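Local coordinates for eukaryotic Translation Initiation 4E (Schistosoma mansoni, PDB 3HXI), which binds the 7-methylguanosine cap of messenger RNA and probably helps to start translation, at residues Q120-V125 with W138-N143. Sequence-based numbering, arbitrary orientation.
Sequences QICGAV and WLTSDN. With GTG (7-methyl-guanosine-5'-triphosphate-5'-guanosine), chain C.
Val-125 lays its CG2 methyl obliquely against the indole of Trp-138, 3.5 Å from NE1, in the buried strand part of this antiparallel pairing. Being beta-branched, valine suits an extended strand: CG1 lies anti to the backbone N (chi1 -172°), which leaves CG2 as the branch that touches the ring. The far edge of the indole offers an apolar rim to the cap, whose methyl carbon C7X sits near the ring plane, 3.8 Å from CZ2; the ring also meets that of Trp-75, nearly parallel. Trp-138 N bonds Gly-123 O (2.8 Å), while Cys-122 N lies 2.9 Å from Trp-138 O, which Gly-123 N reaches weakly. Two residues opposite one make a classic beta bulge in the hairpin of strands 121-127 and 134-139, in the curved antiparallel sheet of the eIF4E fold. Glycine accepts the fully extended backbone there, while the small thiol of Cys-122 slips in beside Thr-140 N. On the other face Ile-121 CD1 meets Leu-139 CD2 at 3.6 Å, against Leu-107 of helix 96-108 and Ile-148 of helix 145-159 respectively. Beyond the strand end Thr-140 and Ser-141 are partly exposed, though Gln-120 is buried. Thr-140 N bonds Gln-120 O (2.7 Å) in the carbonyl plane; its CG2 methyl crosses the glutamine amide, and OG1 bonds Lys-79 O. The bent chain of Gln-120 (chi2 -59°) delivers OE1 to Ser-141, whose N (3.1 Å) and OG (2.9 Å) approach it from opposite faces of the amide plane.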
loop_
_atom_site.group_PDB
_atom_site.type_symbol
_atom_site.label_atom_id
_atom_site.label_comp_id
_atom_site.label_asym_id
_atom_site.label_seq_id
_atom_site.Cartn_x
_atom_site.Cartn_y
_atom_site.Cartn_z
ATOM N N GLN A 120 -2.266 -10.128 -7.832
ATOM C CA GLN A 120 -3.185 -9.887 -6.715
ATOM C C GLN A 120 -3.117 -8.441 -6.257
ATOM O O GLN A 120 -4.069 -7.928 -5.652
ATOM C CB GLN A 120 -2.860 -10.798 -5.519
ATOM C CG GLN A 120 -3.441 -12.187 -5.574
ATOM C CD GLN A 120 -4.956 -12.162 -5.678
ATOM O OE1 GLN A 120 -5.662 -11.670 -4.777
ATOM N NE2 GLN A 120 -5.458 -12.664 -6.786
ATOM N N ILE A 121 -1.994 -7.782 -6.538
ATOM C CA ILE A 121 -1.718 -6.471 -5.930
ATOM C C ILE A 121 -2.573 -5.366 -6.539
ATOM O O ILE A 121 -2.592 -5.181 -7.770
ATOM C CB ILE A 121 -0.200 -6.083 -6.010
ATOM C CG1 ILE A 121 0.685 -7.107 -5.271
ATOM C CG2 ILE A 121 0.028 -4.629 -5.501
ATOM C CD1 ILE A 121 0.461 -7.243 -3.757
ATOM N N CYS A 122 -3.259 -4.627 -5.672
ATOM C CA CYS A 122 -3.977 -3.430 -6.091
ATOM C C CYS A 122 -3.231 -2.165 -5.698
ATOM O O CYS A 122 -2.992 -1.297 -6.531
ATOM C CB CYS A 122 -5.373 -3.405 -5.482
ATOM S SG CYS A 122 -6.408 -4.756 -6.077
ATOM N N GLY A 123 -2.860 -2.057 -4.426
ATOM C CA GLY A 123 -2.185 -0.846 -3.962
ATOM C C GLY A 123 -1.801 -0.869 -2.493
ATOM O O GLY A 123 -2.015 -1.877 -1.809
ATOM N N ALA A 124 -1.232 0.237 -2.027
ATOM C CA ALA A 124 -0.776 0.388 -0.643
ATOM C C ALA A 124 -1.328 1.692 -0.043
ATOM O O ALA A 124 -1.619 2.655 -0.770
ATOM C CB ALA A 124 0.745 0.367 -0.573
ATOM N N VAL A 125 -1.466 1.712 1.275
ATOM C CA VAL A 125 -2.082 2.843 1.985
ATOM C C VAL A 125 -1.307 3.110 3.275
ATOM O O VAL A 125 -1.037 2.181 4.031
ATOM C CB VAL A 125 -3.550 2.544 2.368
ATOM C CG1 VAL A 125 -4.256 3.810 2.927
ATOM C CG2 VAL A 125 -4.342 1.979 1.182
ATOM N N TRP A 138 -3.660 -3.577 -0.343
ATOM C CA TRP A 138 -4.949 -4.026 -0.856
ATOM C C TRP A 138 -4.722 -5.029 -1.980
ATOM O O TRP A 138 -3.895 -4.781 -2.874
ATOM C CB TRP A 138 -5.678 -2.806 -1.413
ATOM C CG TRP A 138 -6.266 -1.887 -0.364
ATOM C CD1 TRP A 138 -5.780 -1.617 0.897
ATOM C CD2 TRP A 138 -7.448 -1.102 -0.516
ATOM N NE1 TRP A 138 -6.600 -0.699 1.529
ATOM C CE2 TRP A 138 -7.636 -0.381 0.687
ATOM C CE3 TRP A 138 -8.368 -0.929 -1.567
ATOM C CZ2 TRP A 138 -8.726 0.485 0.880
ATOM C CZ3 TRP A 138 -9.443 -0.080 -1.375
ATOM C CH2 TRP A 138 -9.604 0.638 -0.162
ATOM N N LEU A 139 -5.460 -6.138 -1.909
ATOM C CA LEU A 139 -5.351 -7.288 -2.804
ATOM C C LEU A 139 -6.675 -7.474 -3.524
ATOM O O LEU A 139 -7.726 -7.108 -2.998
ATOM C CB LEU A 139 -5.053 -8.557 -1.994
ATOM C CG LEU A 139 -3.714 -8.648 -1.251
ATOM C CD1 LEU A 139 -3.414 -10.099 -0.867
ATOM C CD2 LEU A 139 -2.579 -8.136 -2.129
ATOM N N THR A 140 -6.642 -8.066 -4.711
ATOM C CA THR A 140 -7.850 -8.114 -5.546
ATOM C C THR A 140 -8.887 -9.180 -5.149
ATOM O O THR A 140 -10.068 -9.055 -5.506
ATOM C CB THR A 140 -7.489 -8.249 -7.036
ATOM O OG1 THR A 140 -8.643 -7.963 -7.836
ATOM C CG2 THR A 140 -6.983 -9.643 -7.338
ATOM N N SER A 141 -8.441 -10.229 -4.461
ATOM C CA SER A 141 -9.344 -11.269 -3.959
ATOM C C SER A 141 -9.283 -11.370 -2.437
ATOM O O SER A 141 -8.414 -10.764 -1.810
ATOM C CB SER A 141 -8.997 -12.621 -4.580
ATOM O OG SER A 141 -7.908 -13.201 -3.885
ATOM N N ASP A 142 -10.201 -12.140 -1.851
ATOM C CA ASP A 142 -10.175 -12.398 -0.400
ATOM C C ASP A 142 -10.087 -13.884 -0.100
ATOM O O ASP A 142 -10.149 -14.296 1.054
ATOM C CB ASP A 142 -11.398 -11.777 0.301
ATOM C CG ASP A 142 -12.730 -12.396 -0.156
ATOM O OD1 ASP A 142 -13.764 -11.706 -0.078
ATOM O OD2 ASP A 142 -12.735 -13.557 -0.613
ATOM N N ASN A 143 -9.905 -14.687 -1.141
ATOM C CA ASN A 143 -10.040 -16.138 -1.011
ATOM C C ASN A 143 -9.019 -16.962 -1.792
ATOM O O ASN A 143 -9.114 -18.189 -1.828
ATOM C CB ASN A 143 -11.483 -16.562 -1.339
ATOM C CG ASN A 143 -11.860 -16.334 -2.800
ATOM O OD1 ASN A 143 -11.049 -15.873 -3.634
ATOM N ND2 ASN A 143 -13.105 -16.686 -3.131
HETATM P PA GTG C . -10.478 4.725 7.824
HETATM O O1A GTG C . -9.884 6.096 7.640
HETATM O O2A GTG C . -9.866 3.497 7.185
HETATM O O3A GTG C . -10.729 4.367 9.369
HETATM P PB GTG C . -10.198 5.094 10.680
HETATM O O1B GTG C . -8.698 5.249 10.655
HETATM O O2B GTG C . -10.858 4.355 11.840
HETATM O O3B GTG C . -10.945 6.512 10.553
HETATM N N9A GTG C . -13.986 4.806 3.774
HETATM C C8A GTG C . -12.753 4.297 3.868
HETATM N N7A GTG C . -12.442 3.697 2.697
HETATM C C7X GTG C . -11.144 3.025 2.438
HETATM C C5A GTG C . -13.491 3.838 1.884
HETATM C C6A GTG C . -13.707 3.412 0.568
HETATM O O6A GTG C . -12.854 2.774 -0.092
HETATM N N1A GTG C . -14.908 3.693 0.003
HETATM C C2A GTG C . -15.852 4.396 0.704
HETATM N N2A GTG C . -17.048 4.693 0.164
HETATM N N3A GTG C . -15.634 4.809 1.973
HETATM C C4A GTG C . -14.456 4.540 2.562
HETATM O O5D GTG C . -11.954 4.811 7.256
HETATM C C5D GTG C . -12.847 5.779 7.797
HETATM C C4D GTG C . -14.141 5.755 7.014
HETATM O O4D GTG C . -13.880 6.219 5.697
HETATM C C3D GTG C . -14.734 4.371 6.845
HETATM O O3D GTG C . -15.479 3.980 7.996
HETATM C C2D GTG C . -15.592 4.561 5.617
HETATM O O2D GTG C . -16.835 5.179 5.984
HETATM C C1D GTG C . -14.762 5.544 4.800
HETATM P PG GTG C . -10.710 7.820 11.457
HETATM O O1G GTG C . -9.389 7.825 12.159
HETATM O O2G GTG C . -11.981 8.080 12.247
HETATM O O5E GTG C . -10.662 8.924 10.290
HETATM C C5E GTG C . -9.523 9.018 9.437
HETATM C C4E GTG C . -9.682 10.193 8.494
HETATM O O4E GTG C . -10.810 9.954 7.647
HETATM C C3E GTG C . -9.976 11.496 9.213
HETATM O O3E GTG C . -9.476 12.556 8.381
HETATM C C2E GTG C . -11.496 11.586 9.229
HETATM O O2E GTG C . -11.978 12.937 9.318
HETATM C C1E GTG C . -11.814 10.961 7.878
HETATM N N9B GTG C . -13.120 10.288 7.729
HETATM C C8B GTG C . -13.332 9.180 8.630
HETATM N N7B GTG C . -14.648 8.720 8.197
HETATM C C5B GTG C . -15.050 9.495 7.145
HETATM C C6B GTG C . -16.257 9.504 6.300
HETATM O O6B GTG C . -17.147 8.643 6.535
HETATM N N1B GTG C . -16.351 10.453 5.325
HETATM C C2B GTG C . -15.352 11.377 5.106
HETATM N N2B GTG C . -15.457 12.308 4.125
HETATM N N3B GTG C . -14.217 11.417 5.846
HETATM C C4B GTG C . -14.034 10.515 6.831
#